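Local coordinates for protein catalase (Bacillus pumilus, PDB 4QOM) that breaks down hydrogen peroxide to water and oxygen as a haem-containing tetrameric catalase, here with benzene-1,2,3-triol (pyrogallol) bound near the haem, at residues T97-K102 with S149-P154; P144-S149 with D166-T171; M177-F182 with Q438-N443. All coordinates share one frame; numbering follows the deposited sequence.

Overall arrangement
The three contacts lie round two bound pyrogallol molecules. Contacts 1 and 2 have centres about 13 Å apart, share Ser149 and both use helix 143-150; they meet where Leu150 CD1 lies 4.0 Å from Met168 CE. Contact 2 leads on to contact 3, their centres about 18 Å apart, through consecutive helices 161-169 and 175-181, with Met168 CB 3.9 Å from Leu178 CD1. Contacts 1 and 3 do not touch, yet both border the pyrogallol of chain G. That of chain H lies against contacts 1 and 2. The side chain of Met146 is about 7 Å from a haem, that of Lys151 about 9 Å and that of Leu178 about 14 Å.

Contact 1 (T97-K102 with S149-P154). With PYG (benzene-1,2,3-triol), chain H; PYG (benzene-1,2,3-triol), chain G.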
loop_
_atom_site.group_PDB
_atom_site.type_symbol
_atom_site.label_atom_id
_atom_site.label_comp_id
_atom_site.label_asym_id
_atom_site.label_seq_id
_atom_site.Cartn_x
_atom_site.Cartn_y
_atom_site.Cartn_z
ATOM N N THR A 97 6.411 14.613 20.924
ATOM C CA THR A 97 7.138 15.732 20.364
ATOM C C THR A 97 6.581 16.048 18.963
ATOM O O THR A 97 5.494 15.547 18.585
ATOM C CB THR A 97 8.632 15.482 20.389
ATOM O OG1 THR A 97 8.967 14.383 19.548
ATOM C CG2 THR A 97 9.105 15.206 21.861
ATOM N N VAL A 98 7.289 16.846 18.175
ATOM C CA VAL A 98 6.775 17.234 16.858
ATOM C C VAL A 98 7.641 16.817 15.682
ATOM O O VAL A 98 7.154 16.187 14.767
ATOM C CB VAL A 98 6.511 18.738 16.774
ATOM C CG1 VAL A 98 6.010 19.099 15.382
ATOM C CG2 VAL A 98 5.516 19.119 17.851
ATOM N N ILE A 99 8.880 17.348 15.629
ATOM C CA ILE A 99 9.630 17.418 14.397
ATOM C C ILE A 99 10.389 16.125 14.072
ATOM O O ILE A 99 10.376 15.654 12.936
ATOM C CB ILE A 99 10.535 18.609 14.359
ATOM C CG1 ILE A 99 9.632 19.912 14.220
ATOM C CG2 ILE A 99 11.482 18.535 13.204
ATOM C CD1 ILE A 99 8.818 20.069 12.915
ATOM N N HIS A 100 11.112 15.596 15.031
ATOM C CA HIS A 100 12.007 14.472 14.703
ATOM C C HIS A 100 11.297 13.158 14.626
ATOM O O HIS A 100 10.164 13.015 15.091
ATOM C CB HIS A 100 13.249 14.450 15.616
ATOM C CG HIS A 100 14.144 15.607 15.400
ATOM N ND1 HIS A 100 15.204 15.614 14.505
ATOM C CD2 HIS A 100 14.017 16.870 15.844
ATOM C CE1 HIS A 100 15.766 16.808 14.507
ATOM N NE2 HIS A 100 15.066 17.589 15.319
ATOM N N PRO A 101 11.995 12.114 14.046
ATOM C CA PRO A 101 11.259 10.859 13.855
ATOM C C PRO A 101 11.022 10.031 15.106
ATOM O O PRO A 101 11.402 10.430 16.222
ATOM C CB PRO A 101 12.163 10.078 12.864
ATOM C CG PRO A 101 13.001 11.149 12.181
ATOM C CD PRO A 101 13.231 12.151 13.248
ATOM N N LYS A 102 10.480 8.818 14.902
ATOM C CA LYS A 102 10.422 7.818 15.933
ATOM C C LYS A 102 11.849 7.585 16.405
ATOM O O LYS A 102 12.795 7.584 15.618
ATOM C CB LYS A 102 9.791 6.520 15.392
ATOM C CG LYS A 102 8.269 6.559 15.332
ATOM C CD LYS A 102 7.759 5.274 14.667
ATOM C CE LYS A 102 7.994 4.025 15.519
ATOM N NZ LYS A 102 7.105 3.985 16.710
ATOM N N SER A 149 10.647 23.495 6.711
ATOM C CA SER A 149 11.738 24.342 7.216
ATOM C C SER A 149 12.273 23.872 8.537
ATOM O O SER A 149 13.453 24.011 8.820
ATOM C CB SER A 149 11.274 25.786 7.349
ATOM O OG SER A 149 10.566 26.037 8.537
ATOM N N LEU A 150 11.385 23.325 9.373
ATOM C CA LEU A 150 11.746 22.809 10.734
ATOM C C LEU A 150 12.393 21.440 10.705
ATOM O O LEU A 150 13.247 21.170 11.562
ATOM C CB LEU A 150 10.522 22.747 11.639
ATOM C CG LEU A 150 9.957 24.136 12.116
ATOM C CD1 LEU A 150 8.558 24.030 12.590
ATOM C CD2 LEU A 150 10.833 24.678 13.211
ATOM N N LYS A 151 11.941 20.596 9.799
ATOM C CA LYS A 151 12.455 19.221 9.655
ATOM C C LYS A 151 13.928 19.247 9.307
ATOM O O LYS A 151 14.464 20.195 8.680
ATOM C CB LYS A 151 11.675 18.463 8.603
ATOM C CG LYS A 151 10.244 18.006 9.038
ATOM C CD LYS A 151 10.251 16.677 9.737
ATOM C CE LYS A 151 8.892 16.234 10.220
ATOM N NZ LYS A 151 8.971 14.796 10.688
ATOM N N PRO A 152 14.618 18.148 9.658
ATOM C CA PRO A 152 15.916 17.976 9.064
ATOM C C PRO A 152 16.012 18.402 7.592
ATOM O O PRO A 152 15.202 18.051 6.784
ATOM C CB PRO A 152 16.260 16.457 9.379
ATOM C CG PRO A 152 15.516 16.240 10.694
ATOM C CD PRO A 152 14.211 17.019 10.504
ATOM N N ASP A 153 17.106 19.071 7.251
ATOM C CA ASP A 153 17.431 19.423 5.900
ATOM C C ASP A 153 17.344 18.190 4.977
ATOM O O ASP A 153 17.803 17.106 5.338
ATOM C CB ASP A 153 18.792 20.122 5.939
ATOM C CG ASP A 153 19.337 20.504 4.597
ATOM O OD1 ASP A 153 19.632 19.611 3.770
ATOM O OD2 ASP A 153 19.725 21.679 4.395
ATOM N N PRO A 154 16.737 18.375 3.805
ATOM C CA PRO A 154 16.510 17.259 2.906
ATOM C C PRO A 154 17.771 16.677 2.286
ATOM O O PRO A 154 17.677 15.574 1.718
ATOM C CB PRO A 154 15.590 17.823 1.832
ATOM C CG PRO A 154 15.933 19.314 1.811
ATOM C CD PRO A 154 16.150 19.611 3.269
HETATM C C1 PYG H . 2.636 20.401 14.155
HETATM C C2 PYG H . 2.732 20.980 15.490
HETATM C C3 PYG H . 3.782 21.969 15.737
HETATM C C4 PYG H . 4.683 22.356 14.737
HETATM C C5 PYG H . 4.587 21.786 13.462
HETATM C C6 PYG H . 3.598 20.840 13.211
HETATM O O1 PYG H . 1.619 19.497 13.874
HETATM O O2 PYG H . 1.877 20.601 16.424
HETATM O O3 PYG H . 3.863 22.452 16.956
HETATM C C1 PYG G . 10.637 23.485 16.744
HETATM C C2 PYG G . 11.962 22.861 16.846
HETATM C C3 PYG G . 13.142 23.761 17.072
HETATM C C4 PYG G . 12.935 25.129 17.173
HETATM C C5 PYG G . 11.672 25.658 17.047
HETATM C C6 PYG G . 10.546 24.861 16.838
HETATM O O1 PYG G . 9.476 22.802 16.523
HETATM O O2 PYG G . 12.083 21.512 16.698
HETATM O O3 PYG G . 14.457 23.319 17.209
HETATM O O HOH W 1 7.707 13.779 13.696
#
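Ile99, Leu150 and Lys151 join a loop to the end of a helix beside two pyrogallol sites, an arrangement consistent with the access channel to the haem in catalases. Residues 97-102 follow strand 88-96 of the antiparallel sheet, and 149-154 run off the C-terminal end of helix 143-150. Ile99 is the main apolar piece: its CD1 presses on Leu150 CB at 3.4 Å, tighter than usual van der Waals contact, and the two side chains cross at about a right angle. The other Ile99 branch, CG2, rests over the Leu150-Lys151 backbone and reaches Pro152 CD at 4.1 Å. Val98 CG1 touches C4 of the chain H pyrogallol at 3.6 Å, a ligand also hydrogen-bonded to His57 NE2 and Asn130 ND2. Leu150 CD2 touches C6 of the chain G pyrogallol at 3.6 Å. The backbone amides of Val98 and Ile99 both meet Asp110 OD2, while OD1 of that aspartate is hydrogen-bonded to the chain G pyrogallol. Lys151 bends sharply at its second torsion (chi2 -87°), then runs extended alongside Ile99, so that the ammonium group can reach a backbone oxygen. Water 1 bridges the loop, 2.7 Å from Val98 O and 2.9 Å from His100 O. Arg50 of the second subunit brings a like charge close to the ammonium group, which also bonds Val55 O. Lys151 NZ donates to Ile99 O at 2.8 Å, with a C=O...N angle of 150° and the donor 23° from the carbonyl plane.

Contact 2 (P144-S149 with D166-T171); sequences PDMVHS and DFMTLT. With PYG (benzene-1,2,3-triol), chain H.
Phe167 lies with its ring flat against the backbone of Met146, the central feature of the packing of helix 143-150 on the end of helix 161-169 and the turn after it. Met146 CA sits 3.9 Å from the ring centroid and 14° off the ring normal, a CH-pi contact over the face. Phe167 projects toward the partner helix with CG anti to its own backbone N (chi1 179°), which spreads the ring along one flank of that helix. Its two CE atoms then find different partners: CE2 meets Met146 CB at 3.7 Å, and CE1 meets Asp145 CB at 3.7 Å. The opposite face is taken by Thr171 OG1, over the ring centre, and this hydroxyl donates to Phe167 O at 2.8 Å, tying the chain back beneath the ring. Met168 SD lies at the ring edge, in plane. The ring is thus bounded on both faces and along part of its rim. Ser149 packs its OG on Phe167 CB at 3.5 Å; its hydroxyl, held between backbone N and carbonyl carbon (chi1 82°), is turned back along the helix and donates to Met146 O at 2.8 Å, so a buried polar group is satisfied within its own helix. Met146 CG meets Met168 CE at 3.8 Å, the two side chains slanting across each other, and Val147 CG2 lies 3.9 Å from C6 of the chain H pyrogallol. Asp145 meets the ring with CB and backbone C, its carboxylate making a salt bridge with Lys42 of the second subunit. Helix 453-466 covers Thr169 at the end of helix 161-169 and Leu170 just after it, the third subunit reaches both segments, and Phe135 and Phe136 of a loop pack on Met146 of helix 143-150.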
loop_
_atom_site.group_PDB
_atom_site.type_symbol
_atom_site.label_atom_id
_atom_site.label_comp_id
_atom_site.label_asym_id
_atom_site.label_seq_id
_atom_site.Cartn_x
_atom_site.Cartn_y
_atom_site.Cartn_z
ATOM N N PRO A 144 2.877 22.668 5.175
ATOM C CA PRO A 144 3.978 21.784 4.713
ATOM C C PRO A 144 5.276 22.628 4.596
ATOM O O PRO A 144 6.332 22.161 4.835
ATOM C CB PRO A 144 3.466 21.329 3.332
ATOM C CG PRO A 144 1.938 21.382 3.493
ATOM C CD PRO A 144 1.697 22.608 4.285
ATOM N N ASP A 145 5.111 23.953 4.329
ATOM C CA ASP A 145 6.283 24.821 4.240
ATOM C C ASP A 145 6.945 24.984 5.604
ATOM O O ASP A 145 8.193 24.831 5.737
ATOM C CB ASP A 145 5.912 26.224 3.737
ATOM C CG ASP A 145 5.384 26.203 2.285
ATOM O OD1 ASP A 145 6.193 25.761 1.379
ATOM O OD2 ASP A 145 4.227 26.580 2.087
ATOM N N MET A 146 6.142 25.290 6.609
ATOM C CA MET A 146 6.632 25.430 7.967
ATOM C C MET A 146 7.361 24.138 8.434
ATOM O O MET A 146 8.491 24.239 8.902
ATOM C CB MET A 146 5.496 25.780 8.925
ATOM C CG MET A 146 5.928 26.011 10.354
ATOM S SD MET A 146 4.519 25.917 11.490
ATOM C CE MET A 146 4.498 24.157 11.630
ATOM N N VAL A 147 6.663 23.006 8.304
ATOM C CA VAL A 147 7.210 21.712 8.647
ATOM C C VAL A 147 8.520 21.438 7.892
ATOM O O VAL A 147 9.515 21.018 8.512
ATOM C CB VAL A 147 6.173 20.576 8.531
ATOM C CG1 VAL A 147 6.839 19.223 8.731
ATOM C CG2 VAL A 147 5.064 20.777 9.562
ATOM N N HIS A 148 8.544 21.619 6.576
ATOM C CA HIS A 148 9.686 21.404 5.833
ATOM C C HIS A 148 10.888 22.250 6.301
ATOM O O HIS A 148 12.011 21.767 6.294
ATOM C CB HIS A 148 9.499 21.602 4.321
ATOM C CG HIS A 148 8.708 20.544 3.616
ATOM N ND1 HIS A 148 8.488 20.583 2.246
ATOM C CD2 HIS A 148 8.006 19.460 4.078
ATOM C CE1 HIS A 148 7.734 19.552 1.899
ATOM N NE2 HIS A 148 7.387 18.894 2.992
ATOM N N SER A 149 10.647 23.495 6.711
ATOM C CA SER A 149 11.738 24.342 7.216
ATOM C C SER A 149 12.273 23.872 8.537
ATOM O O SER A 149 13.453 24.011 8.820
ATOM C CB SER A 149 11.274 25.786 7.349
ATOM O OG SER A 149 10.566 26.037 8.537
ATOM N N ASP A 166 14.723 31.290 8.502
ATOM C CA ASP A 166 14.397 31.932 7.196
ATOM C C ASP A 166 12.889 31.962 7.003
ATOM O O ASP A 166 12.277 33.022 6.864
ATOM C CB ASP A 166 15.043 31.170 6.035
ATOM C CG ASP A 166 14.805 31.832 4.672
ATOM O OD1 ASP A 166 14.691 33.072 4.650
ATOM O OD2 ASP A 166 14.925 31.120 3.631
ATOM N N PHE A 167 12.233 30.827 7.135
ATOM C CA PHE A 167 10.798 30.772 7.083
ATOM C C PHE A 167 10.099 31.619 8.141
ATOM O O PHE A 167 9.209 32.362 7.827
ATOM C CB PHE A 167 10.299 29.312 7.229
ATOM C CG PHE A 167 8.811 29.161 7.201
ATOM C CD1 PHE A 167 8.092 29.053 5.979
ATOM C CD2 PHE A 167 8.073 29.212 8.387
ATOM C CE1 PHE A 167 6.722 29.019 5.989
ATOM C CE2 PHE A 167 6.707 29.210 8.412
ATOM C CZ PHE A 167 6.001 29.119 7.204
ATOM N N MET A 168 10.489 31.474 9.403
ATOM C CA MET A 168 9.770 32.135 10.498
ATOM C C MET A 168 9.900 33.624 10.352
ATOM O O MET A 168 8.942 34.365 10.636
ATOM C CB MET A 168 10.258 31.654 11.860
ATOM C CG MET A 168 9.940 30.200 12.170
ATOM S SD MET A 168 8.211 29.770 12.284
ATOM C CE MET A 168 8.489 27.983 12.350
ATOM N N THR A 169 11.086 34.082 9.977
ATOM C CA THR A 169 11.267 35.570 9.909
ATOM C C THR A 169 10.472 36.218 8.793
ATOM O O THR A 169 10.011 37.370 8.948
ATOM C CB THR A 169 12.778 35.929 9.739
ATOM O OG1 THR A 169 13.332 35.323 8.574
ATOM C CG2 THR A 169 13.585 35.591 10.982
ATOM N N LEU A 170 10.285 35.499 7.695
ATOM C CA LEU A 170 9.413 35.879 6.582
ATOM C C LEU A 170 7.905 35.617 6.815
ATOM O O LEU A 170 7.073 35.976 5.944
ATOM C CB LEU A 170 9.944 35.231 5.294
ATOM C CG LEU A 170 11.376 35.599 4.872
ATOM C CD1 LEU A 170 11.862 34.744 3.723
ATOM C CD2 LEU A 170 11.424 37.069 4.490
ATOM N N THR A 171 7.561 35.187 8.035
ATOM C CA THR A 171 6.246 34.734 8.459
ATOM C C THR A 171 6.100 35.345 9.860
ATOM O O THR A 171 5.997 34.669 10.880
ATOM C CB THR A 171 6.143 33.192 8.456
ATOM O OG1 THR A 171 6.493 32.702 7.143
ATOM C CG2 THR A 171 4.746 32.703 8.811
HETATM C C1 PYG H . 2.636 20.401 14.155
HETATM C C2 PYG H . 2.732 20.980 15.490
HETATM C C3 PYG H . 3.782 21.969 15.737
HETATM C C4 PYG H . 4.683 22.356 14.737
HETATM C C5 PYG H . 4.587 21.786 13.462
HETATM C C6 PYG H . 3.598 20.840 13.211
HETATM O O1 PYG H . 1.619 19.497 13.874
HETATM O O2 PYG H . 1.877 20.601 16.424
HETATM O O3 PYG H . 3.863 22.452 16.956
#

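Contact 3 (M177-F182 with Q438-N443). With PYG (benzene-1,2,3-triol), chain G.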
loop_
_atom_site.group_PDB
_atom_site.type_symbol
_atom_site.label_atom_id
_atom_site.label_comp_id
_atom_site.label_asym_id
_atom_site.label_seq_id
_atom_site.Cartn_x
_atom_site.Cartn_y
_atom_site.Cartn_z
ATOM N N MET A 177 4.330 32.877 18.941
ATOM C CA MET A 177 4.709 31.468 19.196
ATOM C C MET A 177 6.167 31.244 19.598
ATOM O O MET A 177 6.476 30.538 20.562
ATOM C CB MET A 177 4.331 30.584 18.008
ATOM C CG MET A 177 4.708 29.117 18.224
ATOM S SD MET A 177 3.589 28.331 19.418
ATOM C CE MET A 177 3.799 26.571 19.054
ATOM N N LEU A 178 7.077 31.890 18.876
ATOM C CA LEU A 178 8.516 31.767 19.171
ATOM C C LEU A 178 8.872 32.321 20.534
ATOM O O LEU A 178 9.739 31.825 21.187
ATOM C CB LEU A 178 9.323 32.435 18.079
ATOM C CG LEU A 178 9.079 31.754 16.706
ATOM C CD1 LEU A 178 9.525 32.630 15.553
ATOM C CD2 LEU A 178 9.770 30.406 16.666
ATOM N N THR A 179 8.151 33.380 20.961
ATOM C CA THR A 179 8.307 33.949 22.300
ATOM C C THR A 179 7.883 32.985 23.401
ATOM O O THR A 179 8.411 33.042 24.491
ATOM C CB THR A 179 7.532 35.306 22.370
ATOM O OG1 THR A 179 8.003 36.126 21.289
ATOM C CG2 THR A 179 7.783 35.988 23.675
ATOM N N TRP A 180 6.956 32.060 23.115
ATOM C CA TRP A 180 6.673 30.983 24.074
ATOM C C TRP A 180 7.684 29.830 23.970
ATOM O O TRP A 180 8.173 29.309 24.973
ATOM C CB TRP A 180 5.279 30.393 23.843
ATOM C CG TRP A 180 4.110 31.195 24.293
ATOM C CD1 TRP A 180 3.605 32.300 23.683
ATOM C CD2 TRP A 180 3.222 30.871 25.357
ATOM N NE1 TRP A 180 2.489 32.714 24.348
ATOM C CE2 TRP A 180 2.227 31.867 25.379
ATOM C CE3 TRP A 180 3.194 29.882 26.341
ATOM C CZ2 TRP A 180 1.196 31.872 26.305
ATOM C CZ3 TRP A 180 2.130 29.890 27.250
ATOM C CH2 TRP A 180 1.198 30.902 27.255
ATOM N N LEU A 181 7.933 29.387 22.738
ATOM C CA LEU A 181 8.692 28.187 22.471
ATOM C C LEU A 181 10.185 28.340 22.903
ATOM O O LEU A 181 10.832 27.337 23.270
ATOM C CB LEU A 181 8.644 27.861 20.984
ATOM C CG LEU A 181 9.419 26.598 20.544
ATOM C CD1 LEU A 181 8.789 25.365 21.122
ATOM C CD2 LEU A 181 9.424 26.558 19.042
ATOM N N PHE A 182 10.719 29.553 22.877
ATOM C CA PHE A 182 12.094 29.777 23.319
ATOM C C PHE A 182 12.251 30.204 24.759
ATOM O O PHE A 182 13.379 30.397 25.224
ATOM C CB PHE A 182 12.859 30.669 22.327
ATOM C CG PHE A 182 13.258 29.918 21.086
ATOM C CD1 PHE A 182 14.435 29.250 21.034
ATOM C CD2 PHE A 182 12.398 29.884 19.980
ATOM C CE1 PHE A 182 14.782 28.525 19.917
ATOM C CE2 PHE A 182 12.733 29.170 18.853
ATOM C CZ PHE A 182 13.944 28.505 18.818
ATOM N N GLN A 438 15.759 36.323 30.786
ATOM C CA GLN A 438 17.162 35.905 30.551
ATOM C C GLN A 438 17.255 34.552 29.841
ATOM O O GLN A 438 18.071 34.370 28.939
ATOM C CB GLN A 438 17.979 35.890 31.858
ATOM C CG GLN A 438 18.250 37.324 32.341
ATOM C CD GLN A 438 19.052 37.398 33.655
ATOM O OE1 GLN A 438 19.706 36.431 34.048
ATOM N NE2 GLN A 438 18.960 38.521 34.350
ATOM N N ALA A 439 16.397 33.616 30.243
ATOM C CA ALA A 439 16.396 32.283 29.623
ATOM C C ALA A 439 15.955 32.368 28.151
ATOM O O ALA A 439 16.541 31.751 27.274
ATOM C CB ALA A 439 15.483 31.364 30.398
ATOM N N LEU A 440 14.943 33.175 27.888
ATOM C CA LEU A 440 14.442 33.388 26.532
ATOM C C LEU A 440 15.566 33.946 25.636
ATOM O O LEU A 440 15.816 33.436 24.534
ATOM C CB LEU A 440 13.257 34.365 26.574
ATOM C CG LEU A 440 12.721 34.862 25.239
ATOM C CD1 LEU A 440 12.115 33.728 24.418
ATOM C CD2 LEU A 440 11.703 35.960 25.397
ATOM N N ILE A 441 16.296 34.950 26.119
ATOM C CA ILE A 441 17.319 35.567 25.303
ATOM C C ILE A 441 18.424 34.548 25.073
ATOM O O ILE A 441 18.996 34.477 23.983
ATOM C CB ILE A 441 17.858 36.856 25.963
ATOM C CG1 ILE A 441 16.734 37.895 26.042
ATOM C CG2 ILE A 441 19.043 37.405 25.191
ATOM C CD1 ILE A 441 16.121 38.366 24.725
ATOM N N LYS A 442 18.798 33.843 26.138
ATOM C CA LYS A 442 19.832 32.833 26.051
ATOM C C LYS A 442 19.470 31.800 25.013
ATOM O O LYS A 442 20.312 31.385 24.184
ATOM C CB LYS A 442 19.981 32.167 27.412
ATOM C CG LYS A 442 21.034 31.079 27.509
ATOM C CD LYS A 442 20.972 30.520 28.909
ATOM C CE LYS A 442 22.172 29.656 29.221
ATOM N NZ LYS A 442 22.105 28.419 28.405
ATOM N N ASN A 443 18.230 31.309 25.091
ATOM C CA ASN A 443 17.855 30.160 24.199
ATOM C C ASN A 443 17.770 30.642 22.749
ATOM O O ASN A 443 18.175 29.952 21.831
ATOM C CB ASN A 443 16.497 29.587 24.629
ATOM C CG ASN A 443 16.517 28.925 25.967
ATOM O OD1 ASN A 443 17.586 28.516 26.463
ATOM N ND2 ASN A 443 15.351 28.879 26.611
HETATM C C1 PYG G . 10.637 23.485 16.744
HETATM C C2 PYG G . 11.962 22.861 16.846
HETATM C C3 PYG G . 13.142 23.761 17.072
HETATM C C4 PYG G . 12.935 25.129 17.173
HETATM C C5 PYG G . 11.672 25.658 17.047
HETATM C C6 PYG G . 10.546 24.861 16.838
HETATM O O1 PYG G . 9.476 22.802 16.523
HETATM O O2 PYG G . 12.083 21.512 16.698
HETATM O O3 PYG G . 14.457 23.319 17.209
#
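Phe182 O, just past helix 175-181, receives a hydrogen bond from Asn443 ND2 at 2.8 Å. The N-H...O angle is 159°, and the oxygen lies close to the asparagine amide plane, but the donor stands 43° out of the carbonyl plane, above the carbonyl group. The same oxygen takes a nearly straight CA-H...O contact from Leu440 CA at 3.4 Å, so two successive turns of helix 434-448 meet one carbonyl. Asn443 ND2 has a second acceptor in Asp184 OD1, which helps fix the rotation of the amide. Leu440 fills the apolar side: with CG anti to the backbone N (chi1 172°), the branch CD1 reaches across to Phe182 CB at 3.8 Å and to Thr179 O at 3.8 Å. Its other branch, CD2, comes within 4.3 Å of Thr179 CG2. The Phe182 ring passes obliquely by Asn443, Phe182 CD1 lying 3.9 Å from Asn443 O, while Leu178 O sits at the ring edge, in plane. At the far end of the ring, Phe182 CZ is 3.9 Å from C4 of the chain G pyrogallol. The contact thus joins helix 175-181, within the catalase family region, to helix 434-448 of the C-terminal, catalase-related helical region: Tyr470 of helix 468-478 and Tyr429 of helix 423-431 pack on Leu440, and helix 434-448 continues along Phe182 through Leu444 and Asp447.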